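Local coordinates for phenazine biosynthesis protein, PhzF family (Bacillus anthracis, PDB 3EDN), which probably acts as an isomerase-type enzyme of the PhzF family, built on the diaminopimelate epimerase-like fold, although its own substrate is not established, at residues R60-Y63 with Y68-D71; H215-S218 with G222-E225; Y271-V276 with K280-I285. One frame throughout, in Å; residues are numbered along the deposited sequence.

In the fold
The three contacts follow one another along the chain, each closed before the next begins, and none touches another. Contact 1 lies in the hairpin of strands 59-64 and 69-70, and contact 2 in the turn between strands 211-216 and 225-226, their centres about 21 Å apart. Contact 3, the hairpin of strands 266-273 and 282-298, has its centre about 26 Å from that of contact 1 and 28 Å from that of contact 2. Strand 282-298, which begins in contact 3, also pairs with strands 117-122 and 3-11 and so links the two parts of the chain, consistent with the two-lobed diaminopimelate epimerase-like fold.

Contact 1 (R60-Y63 with Y68-D71); sequences RMRY and YEMD. With SO4 (sulfate ion), chain O.
A beta hairpin formed by strands 59-64 and 69-70 brings R62 against E69 and Y63 against M70. The guanidinium of R62 grips the carboxylate of E69 side-on, NE of R62 to OE2 of E69 and NH2 of R62 to OE1 of E69, both at 2.8 Å. The second bond is nearly straight, 173° at the hydrogen; NH2 comes in on the syn side of OE1 but tilted from the carboxylate plane, and NE meets OE2 from further above it, the two flat groups being turned 28° apart. A bend at chi3 (79°) swings the guanidinium of R62 over to an extended E69 side chain.

Closer to the backbone, the hairpin strands are linked directly by M70 N, which donates to Y63 O at 2.8 Å. Y63 N and M70 O are instead bridged by a water, 2.9 Å from Y63 N and 2.7 Å from M70 O; the same water donates to E69 OE2, so this carboxylate oxygen serves both the salt bridge and the backbone. The Y63 ring passes beside the partner strand, with CE2 3.5 Å from D71 O, while its OH is hydrogen-bonded to T77 in helix 74-86.

NH2 of R62 also donates to O2 of a sulfate at 2.8 Å. This ion, probably from the crystallisation liquor, is held as well by E34 N of the second subunit and by K101, which has a further salt bridge to E69. NH1 of R62 bonds to a succinic acid of similar origin, to which R60 also donates, and to E33 of the second subunit.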
# COMPACT_ATOMS: atom_id res chain seq x y z
N ARG A 60 6.01 3.42 -11.40
CA ARG A 60 4.75 3.81 -10.81
C ARG A 60 5.06 4.88 -9.76
O ARG A 60 6.15 4.90 -9.18
CB ARG A 60 4.06 2.60 -10.18
CG ARG A 60 2.76 2.86 -9.43
CD ARG A 60 2.02 1.52 -9.21
NE ARG A 60 2.83 0.56 -8.45
CZ ARG A 60 2.68 0.31 -7.15
NH1 ARG A 60 1.75 0.94 -6.45
NH2 ARG A 60 3.47 -0.57 -6.54
N MSE A 61 4.13 5.79 -9.54
CA MSE A 61 4.32 6.81 -8.51
C MSE A 61 3.06 6.94 -7.70
O MSE A 61 1.97 6.94 -8.25
CB MSE A 61 4.61 8.17 -9.14
CG MSE A 61 6.03 8.40 -9.54
SE MSE A 61 6.33 10.30 -9.93
CE MSE A 61 6.23 10.97 -8.23
N ARG A 62 3.20 7.09 -6.38
CA ARG A 62 2.08 7.48 -5.55
C ARG A 62 2.41 8.82 -4.90
O ARG A 62 3.59 9.11 -4.61
CB ARG A 62 1.74 6.40 -4.52
CG ARG A 62 1.17 5.13 -5.17
CD ARG A 62 0.92 4.01 -4.15
NE ARG A 62 -0.30 4.21 -3.39
CZ ARG A 62 -0.89 3.28 -2.65
NH1 ARG A 62 -0.37 2.04 -2.57
NH2 ARG A 62 -2.02 3.58 -2.02
N TYR A 63 1.38 9.62 -4.67
CA TYR A 63 1.53 11.01 -4.22
C TYR A 63 0.72 11.21 -2.94
O TYR A 63 -0.46 10.87 -2.92
CB TYR A 63 0.95 11.94 -5.28
CG TYR A 63 1.45 11.73 -6.70
CD1 TYR A 63 2.64 12.31 -7.16
CD2 TYR A 63 0.68 11.00 -7.62
CE1 TYR A 63 3.06 12.15 -8.46
CE2 TYR A 63 1.11 10.82 -8.94
CZ TYR A 63 2.29 11.41 -9.36
OH TYR A 63 2.71 11.25 -10.66
N TYR A 68 -3.59 12.79 3.16
CA TYR A 68 -4.32 11.92 2.23
C TYR A 68 -3.53 11.64 0.94
O TYR A 68 -2.53 12.33 0.66
CB TYR A 68 -5.71 12.52 1.91
CG TYR A 68 -5.66 13.86 1.21
CD1 TYR A 68 -5.55 13.93 -0.18
CD2 TYR A 68 -5.70 15.05 1.93
CE1 TYR A 68 -5.49 15.14 -0.82
CE2 TYR A 68 -5.63 16.28 1.28
CZ TYR A 68 -5.54 16.32 -0.09
OH TYR A 68 -5.46 17.51 -0.75
N GLU A 69 -3.98 10.65 0.18
CA GLU A 69 -3.36 10.31 -1.10
C GLU A 69 -4.00 11.08 -2.24
O GLU A 69 -5.23 11.19 -2.32
CB GLU A 69 -3.46 8.80 -1.38
CG GLU A 69 -2.62 8.38 -2.59
CD GLU A 69 -2.61 6.88 -2.84
OE1 GLU A 69 -3.28 6.13 -2.10
OE2 GLU A 69 -1.89 6.48 -3.77
N MSE A 70 -3.17 11.58 -3.15
CA MSE A 70 -3.66 12.28 -4.35
C MSE A 70 -3.47 11.38 -5.56
O MSE A 70 -2.47 10.68 -5.66
CB MSE A 70 -2.86 13.57 -4.61
CG MSE A 70 -2.34 14.28 -3.37
SE MSE A 70 -1.55 16.00 -3.87
CE MSE A 70 -3.18 16.76 -4.51
N ASP A 71 -4.39 11.44 -6.51
CA ASP A 71 -4.21 10.65 -7.73
C ASP A 71 -3.07 11.17 -8.61
O ASP A 71 -2.39 10.40 -9.29
CB ASP A 71 -5.49 10.60 -8.55
CG ASP A 71 -6.52 9.61 -8.01
OD1 ASP A 71 -6.25 8.94 -6.99
OD2 ASP A 71 -7.61 9.53 -8.62
S SO4 O . -4.83 1.26 -1.85
O1 SO4 O . -4.58 -0.17 -1.86
O2 SO4 O . -3.94 1.93 -0.92
O3 SO4 O . -4.66 1.79 -3.20
O4 SO4 O . -6.22 1.45 -1.42
O HOH W 1 -1.07 8.32 -5.63

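Contact 2 (H215-S218 with G222-E225); sequences HFSS and GTIE. With SO4 (sulfate ion), chain G.
F216 and E225 form an antiparallel non-hydrogen-bonded pair where the chain reverses between 215-218 and 222-225, and the contact beyond them is mainly polar. In the backbone, S217 N donates to I224 O at 3.1 Å, approaching from well above the carbonyl plane, and N182 supplies a second donor to the same oxygen. The CA of E225 makes a CA-H...O contact of 3.2 Å with H215 O.

Among the side chains, the hydroxyls of S217 and T223 are hydrogen-bonded, OG to OG1, at 2.8 Å. With CG anti to the backbone N (chi1 171°), the extended E225 chain lies alongside F216; its OE1 stands in the plane of the phenyl ring, 3.8 Å from CE1 of F216, with ring and carboxylate turned 77° apart. E225 OE2 takes a water proton at 2.8 Å, and this water accepts from H215 N; the same oxygen, OE2, forms a salt bridge with R214.

A sulfate accepts hydrogen bonds from two consecutive amides, I224 N to O1 at 2.6 Å and E225 N to O3 at 2.9 Å.

The turn leads from strand 211-216 into strand 225-226. H215 and F216 pack on strand 196-201, while P180, between helices 172-177 and 185-188, touches F216 and I224.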
# COMPACT_ATOMS: atom_id res chain seq x y z
N HIS A 215 -0.75 32.86 -6.49
CA HIS A 215 -1.78 31.83 -6.31
C HIS A 215 -2.37 31.84 -4.91
O HIS A 215 -1.67 31.52 -3.94
CB HIS A 215 -1.22 30.44 -6.64
CG HIS A 215 -2.28 29.40 -6.80
ND1 HIS A 215 -2.98 29.24 -7.96
CD2 HIS A 215 -2.78 28.49 -5.92
CE1 HIS A 215 -3.86 28.25 -7.82
NE2 HIS A 215 -3.75 27.79 -6.59
N PHE A 216 -3.65 32.17 -4.82
CA PHE A 216 -4.35 32.16 -3.54
C PHE A 216 -5.30 30.97 -3.43
O PHE A 216 -6.18 30.78 -4.27
CB PHE A 216 -5.09 33.48 -3.34
CG PHE A 216 -4.19 34.69 -3.35
CD1 PHE A 216 -2.97 34.67 -2.68
CD2 PHE A 216 -4.55 35.84 -4.04
CE1 PHE A 216 -2.15 35.79 -2.69
CE2 PHE A 216 -3.75 36.98 -4.05
CZ PHE A 216 -2.53 36.96 -3.39
N SER A 217 -5.12 30.18 -2.38
CA SER A 217 -5.82 28.90 -2.24
C SER A 217 -7.31 29.11 -2.05
O SER A 217 -7.76 30.18 -1.66
CB SER A 217 -5.27 28.14 -1.04
OG SER A 217 -3.85 28.05 -1.09
N SER A 218 -8.08 28.07 -2.34
CA SER A 218 -9.52 28.17 -2.16
C SER A 218 -9.82 28.29 -0.67
O SER A 218 -8.95 28.06 0.18
CB SER A 218 -10.23 26.95 -2.75
OG SER A 218 -10.19 25.87 -1.84
N GLY A 222 -7.39 25.38 3.35
CA GLY A 222 -6.70 25.58 4.62
C GLY A 222 -5.54 26.55 4.49
O GLY A 222 -5.41 27.49 5.28
N THR A 223 -4.71 26.32 3.48
CA THR A 223 -3.57 27.18 3.17
C THR A 223 -4.00 28.52 2.58
O THR A 223 -5.16 28.71 2.20
CB THR A 223 -2.62 26.50 2.16
OG1 THR A 223 -3.33 26.25 0.94
CG2 THR A 223 -2.08 25.19 2.72
N ILE A 224 -3.04 29.44 2.48
CA ILE A 224 -3.31 30.79 1.99
C ILE A 224 -2.74 31.04 0.60
O ILE A 224 -3.41 31.62 -0.25
CB ILE A 224 -2.74 31.85 2.93
CG1 ILE A 224 -3.27 31.66 4.35
CG2 ILE A 224 -3.09 33.24 2.42
CD1 ILE A 224 -2.42 32.34 5.40
N GLU A 225 -1.50 30.60 0.38
CA GLU A 225 -0.80 30.89 -0.88
C GLU A 225 0.21 29.80 -1.28
O GLU A 225 1.00 29.37 -0.46
CB GLU A 225 -0.10 32.25 -0.78
CG GLU A 225 0.85 32.57 -1.93
CD GLU A 225 1.25 34.03 -2.00
OE1 GLU A 225 1.10 34.78 -0.99
OE2 GLU A 225 1.74 34.44 -3.07
S SO4 G . 0.26 29.11 3.72
O1 SO4 G . -1.09 28.66 4.02
O2 SO4 G . 1.18 27.99 3.89
O3 SO4 G . 0.32 29.56 2.33
O4 SO4 G . 0.65 30.21 4.60
O HOH W 2 1.84 32.67 -5.20
O HOH W 3 -7.57 28.66 2.39

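Contact 3 (Y271-V276 with K280-I285); sequences YVTKDV and KLQIDI
Strands 271-273 and 282-285 run antiparallel, their axes 4.9 Å apart at closest approach and their directions 161° apart, with Y271 opposite D284 and T273 opposite Q282 as hydrogen-bonded pairs flanking the non-hydrogen-bonded pair V272 and I283. Reciprocal amide bonds close both outer pairs: Y271 N to D284 O is 2.8 Å, and Q282 N to T273 O is 2.9 Å and almost straight.

On the face carrying V272 and I283, the two gamma methyls of V272 are shared between two partners. CG1, set anti to the backbone N (chi1 -174°), reaches CD1 of L281 at 3.8 Å, the valine and leucine side chains meeting at a slant; CG2 lies 3.8 Å from CD1 of I283, whose side chain runs alongside and points the same way. Helix 230-244 covers this apolar patch, A241 packing on V272 and L281 and A238 on I283.

The other face mixes the Y271 ring with polar groups. The side chains of Y271 and D284 cross at about a right angle, CD2 of Y271 standing 4.0 Å from CB of D284, and K120 adds a cation-pi contact to the ring. Along the second strand, NE2 of Q282 donates to OD2 of D284 at 3.2 Å, while OD1 of D284 forms a salt bridge with R122 in strand 117-122. A water hydrogen-bonded to T273 OG1 lies 2.6 Å from D284 OD2. Past the strand ends, another water joins T273 O, D275 N and K280 O.

The hairpin is therefore two-sided: methyl groups pack against helix 230-244 on one face, and on the other the D284 carboxylate is held by R122 and Q282, which probably favours its charged form and restrains its rotation.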
# COMPACT_ATOMS: atom_id res chain seq x y z
N TYR A 271 3.59 25.07 -23.02
CA TYR A 271 3.53 24.85 -24.47
C TYR A 271 2.08 24.77 -24.91
O TYR A 271 1.29 24.00 -24.34
CB TYR A 271 4.24 23.55 -24.85
CG TYR A 271 5.63 23.43 -24.30
CD1 TYR A 271 6.73 23.68 -25.10
CD2 TYR A 271 5.85 23.09 -22.96
CE1 TYR A 271 8.03 23.59 -24.58
CE2 TYR A 271 7.11 23.00 -22.45
CZ TYR A 271 8.20 23.24 -23.26
OH TYR A 271 9.47 23.14 -22.73
N VAL A 272 1.72 25.57 -25.91
CA VAL A 272 0.35 25.62 -26.39
C VAL A 272 0.37 25.17 -27.84
O VAL A 272 1.09 25.75 -28.66
CB VAL A 272 -0.22 27.03 -26.32
CG1 VAL A 272 -1.70 27.01 -26.70
CG2 VAL A 272 -0.05 27.59 -24.91
N THR A 273 -0.37 24.11 -28.15
CA THR A 273 -0.35 23.53 -29.49
C THR A 273 -1.74 23.50 -30.08
O THR A 273 -2.72 23.22 -29.37
CB THR A 273 0.22 22.10 -29.45
OG1 THR A 273 1.58 22.16 -28.98
CG2 THR A 273 0.20 21.46 -30.84
N LYS A 274 -1.86 23.80 -31.36
CA LYS A 274 -3.13 23.53 -32.01
C LYS A 274 -2.92 22.64 -33.22
O LYS A 274 -1.92 22.73 -33.93
CB LYS A 274 -3.89 24.80 -32.37
CG LYS A 274 -3.18 25.74 -33.28
CD LYS A 274 -3.90 27.10 -33.32
CE LYS A 274 -2.96 28.19 -33.82
NZ LYS A 274 -3.67 29.46 -34.12
N ASP A 275 -3.87 21.73 -33.40
CA ASP A 275 -3.84 20.83 -34.52
C ASP A 275 -5.16 21.00 -35.23
O ASP A 275 -6.19 21.23 -34.59
CB ASP A 275 -3.69 19.39 -34.03
CG ASP A 275 -3.57 18.39 -35.17
OD1 ASP A 275 -2.42 17.98 -35.46
OD2 ASP A 275 -4.61 18.02 -35.77
N VAL A 276 -5.14 20.86 -36.56
CA VAL A 276 -6.34 21.07 -37.39
C VAL A 276 -7.53 20.14 -37.05
O VAL A 276 -8.68 20.51 -37.30
CB VAL A 276 -5.97 21.01 -38.90
CG1 VAL A 276 -5.45 19.63 -39.29
CG2 VAL A 276 -7.13 21.45 -39.79
N LYS A 280 -9.84 21.75 -29.14
CA LYS A 280 -9.29 22.62 -28.10
C LYS A 280 -7.79 22.71 -28.26
O LYS A 280 -7.16 21.89 -28.93
CB LYS A 280 -9.61 22.05 -26.71
CG LYS A 280 -11.10 22.03 -26.32
CD LYS A 280 -11.60 23.38 -25.84
CE LYS A 280 -13.04 23.30 -25.29
NZ LYS A 280 -13.08 22.92 -23.83
N LEU A 281 -7.20 23.70 -27.60
CA LEU A 281 -5.75 23.77 -27.51
C LEU A 281 -5.23 22.58 -26.72
O LEU A 281 -5.93 21.99 -25.89
CB LEU A 281 -5.30 25.09 -26.85
CG LEU A 281 -5.70 26.40 -27.53
CD1 LEU A 281 -5.41 27.61 -26.65
CD2 LEU A 281 -5.00 26.56 -28.86
N GLN A 282 -3.99 22.19 -27.03
CA GLN A 282 -3.29 21.18 -26.24
C GLN A 282 -2.31 21.94 -25.36
O GLN A 282 -1.61 22.83 -25.84
CB GLN A 282 -2.54 20.22 -27.15
CG GLN A 282 -1.63 19.27 -26.43
CD GLN A 282 -0.84 18.40 -27.37
OE1 GLN A 282 -1.42 17.74 -28.25
NE2 GLN A 282 0.48 18.37 -27.21
N ILE A 283 -2.29 21.60 -24.08
CA ILE A 283 -1.42 22.29 -23.11
C ILE A 283 -0.46 21.30 -22.49
O ILE A 283 -0.88 20.29 -21.93
CB ILE A 283 -2.24 22.99 -21.99
CG1 ILE A 283 -3.17 24.06 -22.58
CG2 ILE A 283 -1.30 23.59 -20.92
CD1 ILE A 283 -2.42 25.23 -23.21
N ASP A 284 0.83 21.59 -22.63
CA ASP A 284 1.86 20.90 -21.86
C ASP A 284 2.56 21.88 -20.93
O ASP A 284 2.66 23.07 -21.22
CB ASP A 284 2.92 20.30 -22.78
CG ASP A 284 2.33 19.37 -23.85
OD1 ASP A 284 1.87 18.27 -23.50
OD2 ASP A 284 2.35 19.73 -25.05
N ILE A 285 3.09 21.40 -19.83
CA ILE A 285 3.98 22.24 -19.04
C ILE A 285 5.30 21.52 -18.81
O ILE A 285 5.38 20.28 -18.90
CB ILE A 285 3.37 22.67 -17.69
CG1 ILE A 285 3.16 21.46 -16.77
CG2 ILE A 285 2.05 23.42 -17.91
CD1 ILE A 285 3.12 21.81 -15.28
O HOH W 4 1.17 21.72 -26.28
O HOH W 5 -4.82 21.35 -30.50